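PDB 4WU3: Myo-inositol phosphohydrolase from Mitsuokella multacida, which probably removes phosphate groups from myo-inositol hexakisphosphate (phytate), as a PTP-like phosphatase, and binds inositol-(1,3,4,5)-tetrakisphosphate. Local coordinates for residues Y117-R122 and A236-H241; N205-T210 and V222-E227. The protein carries 2 engineered substitutions. All coordinates share one frame; numbering follows the deposited sequence.

Contact 1. Residues Y117-R122 and A236-H241; sequences YDVDLR and AWLHYH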
ATOM      1  N   TYR A 117     -32.140   0.212  -5.114  1.00  9.87           N
ATOM      2  CA  TYR A 117     -31.041  -0.739  -5.298  1.00  9.04           C
ATOM      3  C   TYR A 117     -30.048  -0.637  -4.147  1.00  8.51           C
ATOM      4  O   TYR A 117     -29.430   0.397  -3.940  1.00  9.08           O
ATOM      5  CB  TYR A 117     -30.325  -0.505  -6.634  1.00  8.73           C
ATOM      6  CG  TYR A 117     -31.192  -0.829  -7.825  1.00  9.34           C
ATOM      7  CD1 TYR A 117     -32.184   0.047  -8.230  1.00  9.31           C
ATOM      8  CD2 TYR A 117     -31.044  -2.024  -8.531  1.00  9.92           C
ATOM      9  CE1 TYR A 117     -33.002  -0.248  -9.304  1.00 10.05           C
ATOM     10  CE2 TYR A 117     -31.871  -2.326  -9.613  1.00  9.51           C
ATOM     11  CZ  TYR A 117     -32.839  -1.427  -9.996  1.00  9.56           C
ATOM     12  OH  TYR A 117     -33.675  -1.684 -11.071  1.00 10.89           O
ATOM     13  N   ASP A 118     -29.927  -1.718  -3.391  1.00  8.12           N
ATOM     14  CA  ASP A 118     -28.933  -1.834  -2.354  1.00  7.84           C
ATOM     15  C   ASP A 118     -27.637  -2.234  -3.023  1.00  7.23           C
ATOM     16  O   ASP A 118     -27.531  -3.324  -3.585  1.00  7.55           O
ATOM     17  CB  ASP A 118     -29.365  -2.896  -1.342  1.00  8.78           C
ATOM     18  CG  ASP A 118     -28.293  -3.208  -0.314  1.00  9.23           C
ATOM     19  OD1 ASP A 118     -27.468  -2.320  -0.008  1.00 10.87           O
ATOM     20  OD2 ASP A 118     -28.285  -4.351   0.198  1.00  9.24           O
ATOM     21  N   VAL A 119     -26.662  -1.335  -2.989  1.00  6.38           N
ATOM     22  CA  VAL A 119     -25.334  -1.634  -3.489  1.00  6.16           C
ATOM     23  C   VAL A 119     -24.439  -1.943  -2.309  1.00  5.82           C
ATOM     24  O   VAL A 119     -23.975  -1.038  -1.600  1.00  5.71           O
ATOM     25  CB  VAL A 119     -24.749  -0.470  -4.311  1.00  6.53           C
ATOM     26  CG1 VAL A 119     -23.373  -0.831  -4.845  1.00  6.66           C
ATOM     27  CG2 VAL A 119     -25.682  -0.110  -5.462  1.00  6.27           C
ATOM     28  N   ASP A 120     -24.208  -3.242  -2.132  1.00  5.79           N
ATOM     29  CA  ASP A 120     -23.482  -3.806  -1.012  1.00  5.73           C
ATOM     30  C   ASP A 120     -22.017  -3.964  -1.365  1.00  5.75           C
ATOM     31  O   ASP A 120     -21.651  -4.871  -2.111  1.00  5.81           O
ATOM     32  CB  ASP A 120     -24.091  -5.173  -0.689  1.00  5.90           C
ATOM     33  CG  ASP A 120     -23.406  -5.871   0.455  1.00  6.02           C
ATOM     34  OD1 ASP A 120     -22.470  -5.287   1.028  1.00  5.57           O
ATOM     35  OD2 ASP A 120     -23.815  -7.015   0.780  1.00  6.92           O
ATOM     36  N   LEU A 121     -21.167  -3.103  -0.810  1.00  5.43           N
ATOM     37  CA  LEU A 121     -19.765  -3.052  -1.222  1.00  5.43           C
ATOM     38  C   LEU A 121     -18.861  -3.961  -0.387  1.00  5.47           C
ATOM     39  O   LEU A 121     -17.643  -3.889  -0.474  1.00  5.28           O
ATOM     40  CB  LEU A 121     -19.254  -1.603  -1.158  1.00  5.66           C
ATOM     41  CG  LEU A 121     -20.054  -0.587  -1.966  1.00  5.91           C
ATOM     42  CD1 LEU A 121     -19.666   0.840  -1.599  1.00  6.05           C
ATOM     43  CD2 LEU A 121     -19.896  -0.846  -3.465  1.00  6.15           C
ATOM     44  N   ARG A 122     -19.449  -4.828   0.419  1.00  5.79           N
ATOM     45  CA  ARG A 122     -18.664  -5.518   1.437  1.00  6.00           C
ATOM     46  C   ARG A 122     -18.125  -6.847   0.958  1.00  6.08           C
ATOM     47  O   ARG A 122     -18.890  -7.755   0.627  1.00  5.96           O
ATOM     48  CB  ARG A 122     -19.492  -5.748   2.698  1.00  6.28           C
ATOM     49  CG  ARG A 122     -20.028  -4.489   3.362  1.00  6.67           C
ATOM     50  CD  ARG A 122     -20.885  -4.859   4.565  1.00  6.63           C
ATOM     51  NE  ARG A 122     -20.097  -5.328   5.699  1.00  6.59           N
ATOM     52  CZ  ARG A 122     -20.630  -5.852   6.795  1.00  7.09           C
ATOM     53  NH1 ARG A 122     -21.948  -5.985   6.883  1.00  7.50           N
ATOM     54  NH2 ARG A 122     -19.858  -6.252   7.801  1.00  7.48           N
ATOM     55  N   ALA A 236     -34.057   4.763 -11.101  1.00 12.24           N
ATOM     56  CA  ALA A 236     -33.463   3.921 -10.082  1.00 10.72           C
ATOM     57  C   ALA A 236     -32.893   4.751  -8.939  1.00  9.76           C
ATOM     58  O   ALA A 236     -32.284   5.793  -9.158  1.00 10.29           O
ATOM     59  CB  ALA A 236     -32.377   3.059 -10.695  1.00 10.21           C
ATOM     60  N   TRP A 237     -33.095   4.282  -7.716  1.00  8.54           N
ATOM     61  CA  TRP A 237     -32.489   4.920  -6.570  1.00  8.14           C
ATOM     62  C   TRP A 237     -31.401   3.997  -6.053  1.00  7.94           C
ATOM     63  O   TRP A 237     -31.652   2.828  -5.799  1.00  7.98           O
ATOM     64  CB  TRP A 237     -33.527   5.196  -5.486  1.00  7.70           C
ATOM     65  CG  TRP A 237     -32.943   5.931  -4.342  1.00  7.09           C
ATOM     66  CD1 TRP A 237     -32.141   5.415  -3.376  1.00  7.02           C
ATOM     67  CD2 TRP A 237     -33.085   7.317  -4.050  1.00  7.09           C
ATOM     68  NE1 TRP A 237     -31.771   6.389  -2.497  1.00  7.17           N
ATOM     69  CE2 TRP A 237     -32.330   7.576  -2.891  1.00  7.44           C
ATOM     70  CE3 TRP A 237     -33.758   8.371  -4.665  1.00  6.79           C
ATOM     71  CZ2 TRP A 237     -32.254   8.841  -2.315  1.00  6.80           C
ATOM     72  CZ3 TRP A 237     -33.667   9.627  -4.106  1.00  7.03           C
ATOM     73  CH2 TRP A 237     -32.927   9.851  -2.940  1.00  7.32           C
ATOM     74  N   LEU A 238     -30.192   4.534  -5.929  1.00  8.41           N
ATOM     75  CA  LEU A 238     -29.029   3.773  -5.479  1.00  7.99           C
ATOM     76  C   LEU A 238     -28.628   4.118  -4.048  1.00  7.36           C
ATOM     77  O   LEU A 238     -28.421   5.278  -3.707  1.00  6.39           O
ATOM     78  CB  LEU A 238     -27.840   4.041  -6.403  1.00  8.33           C
ATOM     79  CG  LEU A 238     -27.971   3.516  -7.835  1.00  9.18           C
ATOM     80  CD1 LEU A 238     -26.635   3.619  -8.560  1.00 10.00           C
ATOM     81  CD2 LEU A 238     -28.465   2.080  -7.850  1.00  9.63           C
ATOM     82  N   HIS A 239     -28.523   3.092  -3.214  1.00  7.17           N
ATOM     83  CA  HIS A 239     -28.045   3.262  -1.858  1.00  6.96           C
ATOM     84  C   HIS A 239     -26.767   2.462  -1.694  1.00  6.97           C
ATOM     85  O   HIS A 239     -26.799   1.232  -1.750  1.00  7.48           O
ATOM     86  CB  HIS A 239     -29.084   2.777  -0.843  1.00  7.30           C
ATOM     87  CG  HIS A 239     -28.665   2.992   0.569  1.00  6.76           C
ATOM     88  ND1 HIS A 239     -28.825   4.200   1.209  1.00  6.78           N
ATOM     89  CD2 HIS A 239     -28.028   2.179   1.447  1.00  6.91           C
ATOM     90  CE1 HIS A 239     -28.325   4.118   2.428  1.00  7.15           C
ATOM     91  NE2 HIS A 239     -27.838   2.901   2.601  1.00  6.98           N
ATOM     92  N   TYR A 240     -25.646   3.164  -1.519  1.00  6.68           N
ATOM     93  CA  TYR A 240     -24.345   2.530  -1.353  1.00  6.39           C
ATOM     94  C   TYR A 240     -24.053   2.312   0.124  1.00  6.78           C
ATOM     95  O   TYR A 240     -24.325   3.179   0.973  1.00  7.35           O
ATOM     96  CB  TYR A 240     -23.229   3.405  -1.927  1.00  5.83           C
ATOM     97  CG  TYR A 240     -23.345   3.695  -3.397  1.00  5.60           C
ATOM     98  CD1 TYR A 240     -22.991   2.749  -4.338  1.00  5.33           C
ATOM     99  CD2 TYR A 240     -23.789   4.933  -3.845  1.00  5.60           C
ATOM    100  CE1 TYR A 240     -23.096   3.018  -5.689  1.00  5.38           C
ATOM    101  CE2 TYR A 240     -23.896   5.213  -5.185  1.00  5.27           C
ATOM    102  CZ  TYR A 240     -23.550   4.256  -6.111  1.00  5.33           C
ATOM    103  OH  TYR A 240     -23.670   4.533  -7.461  1.00  4.88           O
ATOM    104  N   HIS A 241     -23.495   1.156   0.443  1.00  6.92           N
ATOM    105  CA  HIS A 241     -23.033   0.937   1.800  1.00  6.97           C
ATOM    106  C   HIS A 241     -21.858  -0.045   1.891  1.00  7.05           C
ATOM    107  O   HIS A 241     -21.668  -0.925   1.038  1.00  5.95           O
ATOM    108  CB  HIS A 241     -24.193   0.475   2.677  1.00  7.15           C
ATOM    109  CG  HIS A 241     -24.388  -1.002   2.682  1.00  7.29           C
ATOM    110  ND1 HIS A 241     -23.655  -1.842   3.493  1.00  8.19           N
ATOM    111  CD2 HIS A 241     -25.226  -1.791   1.974  1.00  7.34           C
ATOM    112  CE1 HIS A 241     -24.030  -3.089   3.276  1.00  8.34           C
ATOM    113  NE2 HIS A 241     -24.981  -3.084   2.359  1.00  8.20           N
TER

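Contact 2. Residues N205-T210 and V222-E227; sequences NYFRLT and VDKFLE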
ATOM      1  N   ASN A 205     -34.167  -4.144  -4.648  1.00 12.32           N
ATOM      2  CA  ASN A 205     -33.158  -4.757  -5.494  1.00 11.82           C
ATOM      3  C   ASN A 205     -31.785  -4.775  -4.831  1.00 12.08           C
ATOM      4  O   ASN A 205     -31.528  -4.011  -3.904  1.00 11.48           O
ATOM      5  CB  ASN A 205     -33.080  -3.989  -6.793  1.00 12.91           C
ATOM      6  CG  ASN A 205     -34.411  -3.921  -7.489  1.00 13.96           C
ATOM      7  OD1 ASN A 205     -34.821  -4.880  -8.140  1.00 14.98           O
ATOM      8  ND2 ASN A 205     -35.104  -2.793  -7.350  1.00 13.37           N
ATOM      9  N   TYR A 206     -30.903  -5.640  -5.330  1.00 11.46           N
ATOM     10  CA  TYR A 206     -29.627  -5.920  -4.690  1.00 10.38           C
ATOM     11  C   TYR A 206     -28.504  -6.039  -5.707  1.00 10.60           C
ATOM     12  O   TYR A 206     -28.672  -6.650  -6.761  1.00 10.02           O
ATOM     13  CB  TYR A 206     -29.724  -7.227  -3.908  1.00  9.72           C
ATOM     14  CG  TYR A 206     -28.472  -7.606  -3.145  1.00 10.16           C
ATOM     15  CD1 TYR A 206     -28.134  -6.947  -1.975  1.00  9.52           C
ATOM     16  CD2 TYR A 206     -27.642  -8.650  -3.572  1.00 10.38           C
ATOM     17  CE1 TYR A 206     -27.003  -7.277  -1.273  1.00  9.10           C
ATOM     18  CE2 TYR A 206     -26.509  -9.003  -2.848  1.00  9.42           C
ATOM     19  CZ  TYR A 206     -26.201  -8.301  -1.706  1.00  9.34           C
ATOM     20  OH  TYR A 206     -25.095  -8.615  -0.963  1.00 10.15           O
ATOM     21  N   PHE A 207     -27.352  -5.468  -5.372  1.00  9.37           N
ATOM     22  CA  PHE A 207     -26.153  -5.622  -6.183  1.00  9.57           C
ATOM     23  C   PHE A 207     -24.930  -5.698  -5.267  1.00  9.52           C
ATOM     24  O   PHE A 207     -24.782  -4.894  -4.347  1.00 10.38           O
ATOM     25  CB  PHE A 207     -26.016  -4.466  -7.165  1.00 10.14           C
ATOM     26  CG  PHE A 207     -24.835  -4.588  -8.076  1.00 11.72           C
ATOM     27  CD1 PHE A 207     -24.859  -5.477  -9.139  1.00 11.89           C
ATOM     28  CD2 PHE A 207     -23.701  -3.813  -7.875  1.00 12.24           C
ATOM     29  CE1 PHE A 207     -23.774  -5.604  -9.983  1.00 12.33           C
ATOM     30  CE2 PHE A 207     -22.610  -3.929  -8.723  1.00 13.84           C
ATOM     31  CZ  PHE A 207     -22.647  -4.828  -9.781  1.00 13.50           C
ATOM     32  N   ARG A 208     -24.070  -6.671  -5.517  1.00  9.20           N
ATOM     33  CA  ARG A 208     -22.917  -6.920  -4.665  1.00 10.09           C
ATOM     34  C   ARG A 208     -21.613  -6.698  -5.408  1.00  9.96           C
ATOM     35  O   ARG A 208     -21.447  -7.142  -6.538  1.00  9.41           O
ATOM     36  CB  ARG A 208     -22.949  -8.363  -4.153  1.00 10.89           C
ATOM     37  CG  ARG A 208     -21.764  -8.767  -3.282  1.00 11.08           C
ATOM     38  CD  ARG A 208     -21.869  -8.198  -1.881  1.00 11.69           C
ATOM     39  NE  ARG A 208     -20.936  -8.826  -0.936  1.00 11.01           N
ATOM     40  CZ  ARG A 208     -21.188  -9.941  -0.250  1.00 11.34           C
ATOM     41  NH1 ARG A 208     -22.336 -10.576  -0.404  1.00 12.61           N
ATOM     42  NH2 ARG A 208     -20.288 -10.428   0.598  1.00 10.38           N
ATOM     43  N   LEU A 209     -20.704  -5.991  -4.755  1.00  9.98           N
ATOM     44  CA  LEU A 209     -19.297  -5.981  -5.107  1.00 10.45           C
ATOM     45  C   LEU A 209     -18.543  -6.415  -3.892  1.00  9.88           C
ATOM     46  O   LEU A 209     -18.746  -5.853  -2.827  1.00 11.24           O
ATOM     47  CB  LEU A 209     -18.835  -4.573  -5.446  1.00 11.15           C
ATOM     48  CG  LEU A 209     -19.411  -4.006  -6.721  1.00 11.89           C
ATOM     49  CD1 LEU A 209     -18.848  -2.612  -6.933  1.00 14.00           C
ATOM     50  CD2 LEU A 209     -19.075  -4.925  -7.877  1.00 11.65           C
ATOM     51  N   THR A 210     -17.653  -7.388  -4.036  1.00 10.02           N
ATOM     52  CA  THR A 210     -16.928  -7.916  -2.889  1.00  9.31           C
ATOM     53  C   THR A 210     -15.613  -7.165  -2.625  1.00  9.39           C
ATOM     54  O   THR A 210     -14.532  -7.692  -2.863  1.00  9.80           O
ATOM     55  CB  THR A 210     -16.672  -9.416  -3.080  1.00  9.69           C
ATOM     56  OG1 THR A 210     -16.118  -9.649  -4.380  1.00  8.54           O
ATOM     57  CG2 THR A 210     -17.985 -10.171  -2.962  1.00 10.32           C
ATOM     58  N   VAL A 222     -14.698  -2.109 -10.828  1.00  9.21           N
ATOM     59  CA  VAL A 222     -15.180  -0.892 -11.442  1.00  8.35           C
ATOM     60  C   VAL A 222     -15.937  -1.273 -12.721  1.00  8.33           C
ATOM     61  O   VAL A 222     -17.050  -0.814 -12.933  1.00  7.96           O
ATOM     62  CB  VAL A 222     -14.033   0.087 -11.754  1.00  7.78           C
ATOM     63  CG1 VAL A 222     -14.566   1.345 -12.435  1.00  7.85           C
ATOM     64  CG2 VAL A 222     -13.281   0.449 -10.484  1.00  7.75           C
ATOM     65  N   ASP A 223     -15.358  -2.133 -13.559  1.00  8.64           N
ATOM     66  CA  ASP A 223     -16.036  -2.525 -14.809  1.00  9.40           C
ATOM     67  C   ASP A 223     -17.411  -3.142 -14.529  1.00  9.70           C
ATOM     68  O   ASP A 223     -18.396  -2.890 -15.240  1.00  8.89           O
ATOM     69  CB  ASP A 223     -15.211  -3.560 -15.590  1.00  9.86           C
ATOM     70  CG  ASP A 223     -14.087  -2.942 -16.426  1.00 10.61           C
ATOM     71  OD1 ASP A 223     -13.905  -1.707 -16.439  1.00  9.22           O
ATOM     72  OD2 ASP A 223     -13.374  -3.725 -17.084  1.00 12.51           O
ATOM     73  N   LYS A 224     -17.449  -3.987 -13.504  1.00 10.07           N
ATOM     74  CA  LYS A 224     -18.663  -4.675 -13.128  1.00 11.24           C
ATOM     75  C   LYS A 224     -19.721  -3.679 -12.669  1.00  9.82           C
ATOM     76  O   LYS A 224     -20.879  -3.774 -13.074  1.00  9.67           O
ATOM     77  CB  LYS A 224     -18.377  -5.701 -12.032  1.00 13.81           C
ATOM     78  CG  LYS A 224     -19.612  -6.468 -11.619  1.00 17.42           C
ATOM     79  CD  LYS A 224     -19.342  -7.456 -10.498  1.00 21.33           C
ATOM     80  CE  LYS A 224     -20.565  -8.341 -10.286  1.00 23.33           C
ATOM     81  NZ  LYS A 224     -20.691  -8.759  -8.866  1.00 26.36           N
ATOM     82  N   PHE A 225     -19.319  -2.711 -11.849  1.00  8.32           N
ATOM     83  CA  PHE A 225     -20.238  -1.659 -11.416  1.00  7.86           C
ATOM     84  C   PHE A 225     -20.805  -0.860 -12.592  1.00  8.36           C
ATOM     85  O   PHE A 225     -22.008  -0.598 -12.641  1.00  8.57           O
ATOM     86  CB  PHE A 225     -19.567  -0.692 -10.446  1.00  7.23           C
ATOM     87  CG  PHE A 225     -20.413   0.497 -10.128  1.00  7.11           C
ATOM     88  CD1 PHE A 225     -21.486   0.378  -9.261  1.00  7.42           C
ATOM     89  CD2 PHE A 225     -20.164   1.723 -10.721  1.00  7.04           C
ATOM     90  CE1 PHE A 225     -22.283   1.472  -8.976  1.00  7.10           C
ATOM     91  CE2 PHE A 225     -20.955   2.817 -10.443  1.00  6.77           C
ATOM     92  CZ  PHE A 225     -22.010   2.694  -9.568  1.00  7.36           C
ATOM     93  N   LEU A 226     -19.938  -0.463 -13.519  1.00  8.33           N
ATOM     94  CA  LEU A 226     -20.340   0.335 -14.686  1.00  9.46           C
ATOM     95  C   LEU A 226     -21.334  -0.380 -15.597  1.00  9.78           C
ATOM     96  O   LEU A 226     -22.298   0.221 -16.093  1.00  9.42           O
ATOM     97  CB  LEU A 226     -19.115   0.756 -15.489  1.00  9.64           C
ATOM     98  CG  LEU A 226     -18.289   1.813 -14.770  1.00 10.44           C
ATOM     99  CD1 LEU A 226     -16.958   2.076 -15.462  1.00 11.04           C
ATOM    100  CD2 LEU A 226     -19.103   3.089 -14.645  1.00 11.18           C
ATOM    101  N   GLU A 227     -21.118  -1.666 -15.805  1.00 11.23           N
ATOM    102  CA  GLU A 227     -22.058  -2.448 -16.591  1.00 14.63           C
ATOM    103  C   GLU A 227     -23.414  -2.578 -15.862  1.00 13.90           C
ATOM    104  O   GLU A 227     -24.466  -2.536 -16.499  1.00 13.59           O
ATOM    105  CB  GLU A 227     -21.467  -3.812 -16.954  1.00 16.81           C
ATOM    106  CG  GLU A 227     -20.280  -3.712 -17.908  1.00 21.65           C
ATOM    107  CD  GLU A 227     -20.591  -3.028 -19.249  1.00 26.16           C
ATOM    108  OE1 GLU A 227     -21.549  -3.456 -19.951  1.00 25.11           O
ATOM    109  OE2 GLU A 227     -19.840  -2.078 -19.619  1.00 23.44           O
TER

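Contact 1. Residues Y117-R122 and A236-H241
His-241 holds its ring between its own backbone N and carbonyl carbon (chi1 88°), which swings the imidazole over the neighbouring strand, while Asp-118 and Asp-120 both extend CG opposite the backbone N (chi1 173° and 179°) and bring their carboxylates to it. Asp-118 OD1 lies in the plane of the imidazole at its edge, 3.0 Å from His-241 CD2, with carboxylate and ring nearly coplanar. Asp-120 OD1 approaches obliquely, 3.5 Å from His-241 CE1. His-241 NE2 is hydrogen-bonded to Glu-195 OE2. Asp-120 OD1 also accepts the backbone N of Arg-122 at 3.1 Å from above the carboxylate plane, closing an Asx turn, and OD2 takes Tyr-206 OH and His-126 NE2. An alanine in place of Asp-120 would probably abolish the Asx turn and leave Arg-122 N, Tyr-206 OH and His-126 NE2 without the carboxylate they share. Across the other face, which carries Tyr-117, Val-119, Leu-238 and Tyr-240, the contacts are apolar: Leu-238 CD2 presses on Tyr-117 CB at 3.4 Å, and Val-119 CG1 lies alongside Tyr-240 CD1 at 3.6 Å. Five backbone hydrogen bonds, from Tyr-117 N to Trp-237 O at the start to Leu-121 N to His-241 O at the end, zip the strands in parallel register. These are adjacent inner strands of the PTP-like sheet, and His-241 leads into what is probably the phosphate-binding P-loop of that family, a segment that resembles its signature but lacks the cysteine in the deposited protein.

Contact 2. Residues N205-T210 and V222-E227
A beta-alpha unit of the PTP-like domain brings these residues together: strand 205-211 is followed by helix 219-230, which runs back across one face of the mixed sheet before strand 237-241 completes the parallel beta-alpha-beta connection. Segments 205-210 and 222-227 are antiparallel (168°), with a closest approach of their axes of 9.6 Å. Phe-207, Leu-209, Lys-224 and Phe-225 fill the layer between strand and helix. Phe-207 projects toward the helix with CG opposite its backbone N (chi1 -177°), and its CZ reaches Lys-224 CG at 3.9 Å, the ring and the lysine chain running side by side but heading opposite ways. CE2 of the same ring stands near the plane of the Phe-225 ring, at its edge, 4.5 Å from CD1 of Phe-225. Leu-209 divides its two methyls between neighbouring helix residues, CD2 lying 3.7 Å from Lys-224 CD and CD1 4.1 Å from Phe-225 CB. Phe-228 stacks on Phe-207, while Phe-252 of helix 247-261 meets Phe-225 edge-to-face, so the aromatic layer carries on beyond the pair. The aliphatic part of Lys-224 thus lies among hydrophobic groups, yet its chain bends at the last torsion to deliver the ammonium to polar partners. Glu-149 forms a salt bridge with it, and Lys-224 NZ also donates to the backbone Arg-208 O at 2.9 Å, close to the direction of the carbonyl bond (C=O...N angle 165°).

In the fold
Contacts 1 and 2 build on one mixed sheet, in which strands 116-122 and 205-211 are neighbours, and their centres are about 9 Å apart. Both are buried: in contact 1 ten of twelve touching residues are buried, in contact 2 three of five. Contact 1 is a strand pair held by regular backbone bonds, with polar side chains gathered on one face and apolar packing on the other; contact 2 is strand against helix, held mainly by apolar packing and one lysine at its partly exposed margin. The two meet directly: Arg-208 NE lies 2.8 Å from Arg-122 O, and Phe-225 packs against Tyr-240. The crossover through helix 219-230 passes over strand 116-122, which lies between 205-211 and 237-241.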